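Local coordinates for protein propionate kinase (Francisella tularensis subsp. tularensis, PDB 3KHY) that probably catalyses the reversible, magnesium-dependent transfer of phosphate from ATP to acetate, and probably to propionate, working as a homodimer, at residues N261-S264 and G265-I269; C270-D274 and M275-S279; A289-A292 and I293-S297. All blocks are in the same frame, centred on the assembly; numbering follows the deposited sequence.

Interaction 1: N261-S264 and G265-I269; sequences NKQS and GLLGI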
loop_
_atom_site.group_PDB
_atom_site.type_symbol
_atom_site.label_atom_id
_atom_site.label_comp_id
_atom_site.label_asym_id
_atom_site.label_seq_id
_atom_site.Cartn_x
_atom_site.Cartn_y
_atom_site.Cartn_z
ATOM N N ASN A 261 -10.123 8.136 8.574
ATOM C CA ASN A 261 -11.119 7.133 8.958
ATOM C C ASN A 261 -12.570 7.555 8.721
ATOM O O ASN A 261 -13.436 6.713 8.484
ATOM C CB ASN A 261 -10.952 6.786 10.439
ATOM C CG ASN A 261 -10.203 5.498 10.650
ATOM O OD1 ASN A 261 -10.703 4.421 10.325
ATOM N ND2 ASN A 261 -8.997 5.595 11.199
ATOM N N LYS A 262 -12.826 8.856 8.795
ATOM C CA LYS A 262 -14.194 9.372 8.858
ATOM C C LYS A 262 -14.538 10.421 7.800
ATOM O O LYS A 262 -15.714 10.717 7.586
ATOM C CB LYS A 262 -14.483 9.965 10.250
ATOM C CG LYS A 262 -14.432 8.952 11.389
ATOM C CD LYS A 262 -15.579 7.965 11.282
ATOM C CE LYS A 262 -15.505 6.897 12.365
ATOM N NZ LYS A 262 -16.532 5.834 12.138
ATOM N N GLN A 263 -13.534 10.999 7.147
ATOM C CA GLN A 263 -13.824 12.033 6.145
ATOM C C GLN A 263 -13.240 11.716 4.757
ATOM O O GLN A 263 -13.224 12.563 3.863
ATOM C CB GLN A 263 -13.322 13.400 6.630
ATOM C CG GLN A 263 -13.928 13.875 7.967
ATOM C CD GLN A 263 -15.444 14.101 7.908
ATOM O OE1 GLN A 263 -15.995 14.495 6.874
ATOM N NE2 GLN A 263 -16.117 13.859 9.027
ATOM N N SER A 264 -12.757 10.495 4.584
ATOM C CA SER A 264 -12.046 10.129 3.365
ATOM C C SER A 264 -12.855 9.119 2.546
ATOM O O SER A 264 -14.077 9.132 2.597
ATOM C CB SER A 264 -10.647 9.596 3.721
ATOM O OG SER A 264 -9.907 10.619 4.380
ATOM N N GLY A 265 -12.193 8.254 1.781
ATOM C CA GLY A 265 -12.933 7.302 0.952
ATOM C C GLY A 265 -13.882 8.011 -0.015
ATOM O O GLY A 265 -13.598 9.134 -0.450
ATOM N N LEU A 266 -14.997 7.366 -0.359
ATOM C CA LEU A 266 -15.983 7.959 -1.277
ATOM C C LEU A 266 -16.463 9.327 -0.789
ATOM O O LEU A 266 -16.629 10.268 -1.577
ATOM C CB LEU A 266 -17.191 7.021 -1.446
ATOM C CG LEU A 266 -16.895 5.593 -1.928
ATOM C CD1 LEU A 266 -18.162 4.738 -1.898
ATOM C CD2 LEU A 266 -16.336 5.644 -3.316
ATOM N N LEU A 267 -16.675 9.433 0.518
ATOM C CA LEU A 267 -17.137 10.677 1.120
ATOM C C LEU A 267 -16.152 11.806 0.822
ATOM O O LEU A 267 -16.550 12.891 0.397
ATOM C CB LEU A 267 -17.295 10.513 2.633
ATOM C CG LEU A 267 -17.756 11.768 3.381
ATOM C CD1 LEU A 267 -19.120 12.300 2.863
ATOM C CD2 LEU A 267 -17.802 11.513 4.893
ATOM N N GLY A 268 -14.869 11.544 1.048
ATOM C CA GLY A 268 -13.837 12.537 0.789
ATOM C C GLY A 268 -13.762 12.934 -0.673
ATOM O O GLY A 268 -13.673 14.118 -1.004
ATOM N N ILE A 269 -13.797 11.945 -1.557
ATOM C CA ILE A 269 -13.686 12.221 -2.992
ATOM C C ILE A 269 -14.867 13.015 -3.550
ATOM O O ILE A 269 -14.674 14.005 -4.259
ATOM C CB ILE A 269 -13.539 10.928 -3.818
ATOM C CG1 ILE A 269 -12.314 10.123 -3.367
ATOM C CG2 ILE A 269 -13.444 11.240 -5.320
ATOM C CD1 ILE A 269 -12.361 8.663 -3.874
#
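L267 turns back from the first turn of helix 265-270 over the carbonyls of K262 and S264, which lie on the short link from helix 253-262. Its CB lies 3.5 Å from S264 O. CG stands anti to the backbone N (chi1 179°), and this carries the branch back along the incoming chain. From there CD2 reaches K262 O at 3.5 Å and, more loosely, Q263 OE1 at 4.0 Å, while CD1 lies near H272 N, and the side chain also touches N273. A bend at chi2 lays the amide end of Q263 alongside L267, both pointing the same way, and the aliphatic branch lies next to a polar tip.

The motif is a tight helix-to-helix connection: Q263 is the first residue to leave helical angles, and within a few residues the chain is helical again. S264 O accepts from G268 N at 3.0 Å, with an N-H...O angle of 164°, although the donor stands well above the carbonyl plane, 68° out of it. Just beside this bond Q263 O comes to within 3.1 Å of G268 CA, an approach that the lack of a side chain at G268 permits. G265, at the bend itself, adopts a positive phi.

The hydroxyl of S264 points back rather than forward: OG is bonded to M259 O in the last turn of helix 253-262. Backbone bonds from S264 to T232, L266 to M230 and L267 to G231 tie the bend to a neighbouring segment of the same chain. Across the dimer interface, G265 and G268 make backbone hydrogen bonds to the second subunit, and S264 packs on A157 of that subunit.

Interaction 2: C270-D274 and M275-S279; sequences CGHND and MREVS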
loop_
_atom_site.group_PDB
_atom_site.type_symbol
_atom_site.label_atom_id
_atom_site.label_comp_id
_atom_site.label_asym_id
_atom_site.label_seq_id
_atom_site.Cartn_x
_atom_site.Cartn_y
_atom_site.Cartn_z
ATOM N N CYS A 270 -16.088 12.593 -3.240
ATOM C CA CYS A 270 -17.240 13.164 -3.924
ATOM C C CYS A 270 -18.354 13.711 -3.031
ATOM O O CYS A 270 -19.349 14.232 -3.541
ATOM C CB CYS A 270 -17.824 12.151 -4.912
ATOM S SG CYS A 270 -18.773 10.815 -4.145
ATOM N N GLY A 271 -18.215 13.584 -1.714
ATOM C CA GLY A 271 -19.218 14.143 -0.812
ATOM C C GLY A 271 -20.300 13.169 -0.347
ATOM O O GLY A 271 -21.225 13.546 0.367
ATOM N N HIS A 272 -20.183 11.908 -0.738
ATOM C CA HIS A 272 -21.168 10.905 -0.347
ATOM C C HIS A 272 -20.514 9.577 0.020
ATOM O O HIS A 272 -19.717 9.047 -0.749
ATOM C CB HIS A 272 -22.170 10.715 -1.477
ATOM C CG HIS A 272 -22.966 11.949 -1.779
ATOM N ND1 HIS A 272 -22.521 12.929 -2.640
ATOM C CD2 HIS A 272 -24.164 12.370 -1.315
ATOM C CE1 HIS A 272 -23.416 13.897 -2.699
ATOM N NE2 HIS A 272 -24.424 13.581 -1.908
ATOM N N ASN A 273 -20.846 9.046 1.195
ATOM C CA ASN A 273 -20.226 7.802 1.661
ATOM C C ASN A 273 -20.941 6.547 1.165
ATOM O O ASN A 273 -20.344 5.481 1.072
ATOM C CB ASN A 273 -20.151 7.768 3.187
ATOM C CG ASN A 273 -21.521 7.690 3.833
ATOM O OD1 ASN A 273 -22.313 8.620 3.737
ATOM N ND2 ASN A 273 -21.812 6.564 4.477
ATOM N N ASP A 274 -22.222 6.680 0.849
ATOM C CA ASP A 274 -23.051 5.531 0.471
ATOM C C ASP A 274 -22.906 5.234 -1.026
ATOM O O ASP A 274 -23.271 6.056 -1.858
ATOM C CB ASP A 274 -24.515 5.819 0.832
ATOM C CG ASP A 274 -25.458 4.682 0.455
ATOM O OD1 ASP A 274 -25.053 3.746 -0.265
ATOM O OD2 ASP A 274 -26.627 4.739 0.878
HETATM N N MSE A 275 -22.364 4.067 -1.366
HETATM C CA MSE A 275 -22.090 3.740 -2.775
HETATM C C MSE A 275 -23.321 3.800 -3.676
HETATM O O MSE A 275 -23.208 4.137 -4.862
HETATM C CB MSE A 275 -21.409 2.378 -2.922
HETATM C CG MSE A 275 -21.095 2.015 -4.398
HETATM SE SE MSE A 275 -20.019 3.350 -5.364
HETATM C CE MSE A 275 -18.230 2.546 -5.093
ATOM N N ARG A 276 -24.484 3.463 -3.126
ATOM C CA ARG A 276 -25.731 3.562 -3.879
ATOM C C ARG A 276 -25.997 5.000 -4.323
ATOM O O ARG A 276 -26.387 5.241 -5.465
ATOM C CB ARG A 276 -26.909 3.057 -3.050
ATOM C CG ARG A 276 -26.777 1.619 -2.590
ATOM C CD ARG A 276 -28.023 1.172 -1.829
ATOM N NE ARG A 276 -28.029 -0.270 -1.587
ATOM C CZ ARG A 276 -29.090 -0.956 -1.170
ATOM N NH1 ARG A 276 -30.241 -0.330 -0.949
ATOM N NH2 ARG A 276 -29.004 -2.268 -0.979
ATOM N N GLU A 277 -25.787 5.952 -3.419
ATOM C CA GLU A 277 -25.982 7.357 -3.749
ATOM C C GLU A 277 -24.902 7.852 -4.695
ATOM O O GLU A 277 -25.176 8.640 -5.605
ATOM C CB GLU A 277 -26.000 8.220 -2.489
ATOM C CG GLU A 277 -27.116 7.868 -1.524
ATOM C CD GLU A 277 -27.274 8.900 -0.425
ATOM O OE1 GLU A 277 -26.493 9.880 -0.416
ATOM O OE2 GLU A 277 -28.184 8.733 0.421
ATOM N N VAL A 278 -23.665 7.413 -4.470
ATOM C CA VAL A 278 -22.597 7.753 -5.404
ATOM C C VAL A 278 -22.981 7.301 -6.817
ATOM O O VAL A 278 -22.908 8.078 -7.766
ATOM C CB VAL A 278 -21.241 7.140 -4.988
ATOM C CG1 VAL A 278 -20.166 7.470 -6.026
ATOM C CG2 VAL A 278 -20.832 7.650 -3.613
ATOM N N SER A 279 -23.427 6.053 -6.950
ATOM C CA SER A 279 -23.770 5.497 -8.265
ATOM C C SER A 279 -24.889 6.301 -8.922
ATOM O O SER A 279 -24.855 6.587 -10.124
ATOM C CB SER A 279 -24.199 4.018 -8.129
ATOM O OG SER A 279 -23.064 3.210 -7.821
HETATM O O HOH W 1 -24.096 9.180 1.055
HETATM O O HOH W 2 -20.154 2.895 0.798
#
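With CG anti to the backbone N (chi1 179°) and its carboxylate turned only slightly at chi2, D274 swings OD1 over the first turn of helix 275-283, where R276 N donates to it at 2.9 Å. The amide approaches from above the carboxylate plane, 44° out of it. D274 is thus the N-cap. Its backbone joins in, since D274 O accepts from V278 N at 3.0 Å in a nearly straight bond.

E277 extends beyond CG, and its chain crosses that of D274 at about a right angle. The two carboxylates come within 4.3 Å at D274 OD2 and E277 OE2, a pairing of like charges that may be eased by the N-terminal end of the helix beneath them. E277 OE1 accepts from a water that in turn accepts from D274 N and donates to N273 OD1. The water, not a direct bond, links D274 N to the E277 carboxylate. The same water lies in the plane of the H272 ring, at its edge, and H272 CD2 is 3.5 Å from E277 OE1.

On the apolar side of the turn, V278 fills the inside. Its CG2 rests 3.4 Å from H272 O and meets C270 SG at 3.8 Å, so the end of helix 265-270 and the start of the next are joined through apolar contact. C270 also touches A292, and V278 touches I293, both on helix 287-307. The side chain of M275, a selenomethionine, packs on I330 of helix 328-337 and on L266.

D274, M275 and R276 are predicted to bind ATP, and this capped loop-to-helix turn is consistent with one wall of the nucleotide pocket in the acetokinase family.

Interaction 3: A289-A292 and I293-S297; sequences AKLA and IEIFS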
loop_
_atom_site.group_PDB
_atom_site.type_symbol
_atom_site.label_atom_id
_atom_site.label_comp_id
_atom_site.label_asym_id
_atom_site.label_seq_id
_atom_site.Cartn_x
_atom_site.Cartn_y
_atom_site.Cartn_z
ATOM N N ALA A 289 -18.497 12.076 -8.660
ATOM C CA ALA A 289 -19.016 10.758 -8.297
ATOM C C ALA A 289 -18.445 9.717 -9.252
ATOM O O ALA A 289 -18.096 8.594 -8.845
ATOM C CB ALA A 289 -20.550 10.739 -8.348
ATOM N N LYS A 290 -18.369 10.080 -10.529
ATOM C CA LYS A 290 -17.751 9.206 -11.516
ATOM C C LYS A 290 -16.288 8.936 -11.164
ATOM O O LYS A 290 -15.829 7.796 -11.247
ATOM C CB LYS A 290 -17.865 9.789 -12.936
ATOM C CG LYS A 290 -19.295 9.807 -13.522
ATOM C CD LYS A 290 -19.318 10.392 -14.950
ATOM C CE LYS A 290 -20.749 10.565 -15.487
ATOM N NZ LYS A 290 -21.435 9.257 -15.648
ATOM N N LEU A 291 -15.561 9.976 -10.753
ATOM C CA LEU A 291 -14.149 9.822 -10.375
ATOM C C LEU A 291 -13.994 8.927 -9.156
ATOM O O LEU A 291 -13.063 8.122 -9.078
ATOM C CB LEU A 291 -13.501 11.185 -10.086
ATOM C CG LEU A 291 -12.026 11.128 -9.671
ATOM C CD1 LEU A 291 -11.149 10.491 -10.774
ATOM C CD2 LEU A 291 -11.495 12.511 -9.283
ATOM N N ALA A 292 -14.893 9.090 -8.190
ATOM C CA ALA A 292 -14.865 8.270 -6.982
ATOM C C ALA A 292 -15.021 6.796 -7.354
ATOM O O ALA A 292 -14.346 5.927 -6.797
ATOM C CB ALA A 292 -15.974 8.700 -6.016
ATOM N N ILE A 293 -15.912 6.517 -8.300
ATOM C CA ILE A 293 -16.124 5.144 -8.756
ATOM C C ILE A 293 -14.907 4.602 -9.511
ATOM O O ILE A 293 -14.555 3.438 -9.347
ATOM C CB ILE A 293 -17.412 5.027 -9.610
ATOM C CG1 ILE A 293 -18.649 5.136 -8.706
ATOM C CG2 ILE A 293 -17.451 3.706 -10.383
ATOM C CD1 ILE A 293 -19.967 5.252 -9.477
ATOM N N GLU A 294 -14.271 5.444 -10.330
ATOM C CA GLU A 294 -13.048 5.051 -11.027
ATOM C C GLU A 294 -11.941 4.749 -10.014
ATOM O O GLU A 294 -11.286 3.717 -10.097
ATOM C CB GLU A 294 -12.572 6.134 -12.004
ATOM C CG GLU A 294 -13.526 6.377 -13.180
ATOM C CD GLU A 294 -13.788 5.104 -13.961
ATOM O OE1 GLU A 294 -12.830 4.578 -14.579
ATOM O OE2 GLU A 294 -14.939 4.620 -13.938
ATOM N N ILE A 295 -11.727 5.650 -9.058
ATOM C CA ILE A 295 -10.669 5.415 -8.059
ATOM C C ILE A 295 -10.956 4.124 -7.277
ATOM O O ILE A 295 -10.087 3.276 -7.112
ATOM C CB ILE A 295 -10.515 6.620 -7.119
ATOM C CG1 ILE A 295 -10.064 7.846 -7.920
ATOM C CG2 ILE A 295 -9.495 6.326 -6.025
ATOM C CD1 ILE A 295 -10.048 9.132 -7.103
ATOM N N PHE A 296 -12.183 3.978 -6.801
ATOM C CA PHE A 296 -12.593 2.787 -6.049
ATOM C C PHE A 296 -12.385 1.516 -6.875
ATOM O O PHE A 296 -11.742 0.564 -6.426
ATOM C CB PHE A 296 -14.062 2.975 -5.662
ATOM C CG PHE A 296 -14.703 1.813 -4.939
ATOM C CD1 PHE A 296 -15.170 0.710 -5.638
ATOM C CD2 PHE A 296 -14.953 1.889 -3.571
ATOM C CE1 PHE A 296 -15.802 -0.333 -4.989
ATOM C CE2 PHE A 296 -15.594 0.850 -2.909
ATOM C CZ PHE A 296 -16.024 -0.264 -3.619
ATOM N N SER A 297 -12.921 1.499 -8.092
ATOM C CA SER A 297 -12.891 0.284 -8.902
ATOM C C SER A 297 -11.478 -0.096 -9.314
ATOM O O SER A 297 -11.129 -1.267 -9.330
ATOM C CB SER A 297 -13.761 0.444 -10.154
ATOM O OG SER A 297 -15.111 0.731 -9.810
HETATM O O HOH W 3 -16.972 6.241 -13.132
#
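F296 touches the preceding turn of helix 287-307 through its CB, 3.2 Å from A292 O, while its ring leads away. The methyl CE of M275 lies over one ring face, 3.6 Å from CG of F296, and L266 and I330 also touch the side chain. The other flat group, the carboxylate of E294, is held by partners on helix 328-337: OE1 forms a salt bridge with K337, and OE2 accepts from N333. A water bridges E294 OE2 and K290 O, and E294 CG lies 3.3 Å from K290 O.

On another side, I295 sends CD1 back to L291 CG at 3.8 Å, and the two side chains cross obliquely. Both pack on the second subunit, L291 on its E155 and I295 on its Y152. Four i to i+4 backbone bonds cross between the two segments, I295 N to L291 O at 2.8 Å among them. S297 OG and S297 N grip I293 O from opposite faces of its plane.

These are the features of a regular, largely buried alpha-helix, packed between helices 265-270, 275-283 and 328-337 beside the predicted ATP pocket.

How the interactions relate
From the N terminus, the three interactions follow in series, and none nests within or crosses another. Interactions 1 and 2 each close a short turn between helices: interaction 1 joins helix 253-262 to helix 265-270, and interaction 2 links that helix to helix 275-283. Interaction 3 lies within one helix, 287-307, the next in the chain. They then meet in space. L266 CB sits 3.3 Å from H272 O, I269 CG2 touches A292 CB at 3.7 Å, and V278 O lies 3.6 Å from A289 CB. The three successive helices thus pack together beside the predicted ATP site, while interactions 1 and 3 also reach the second subunit.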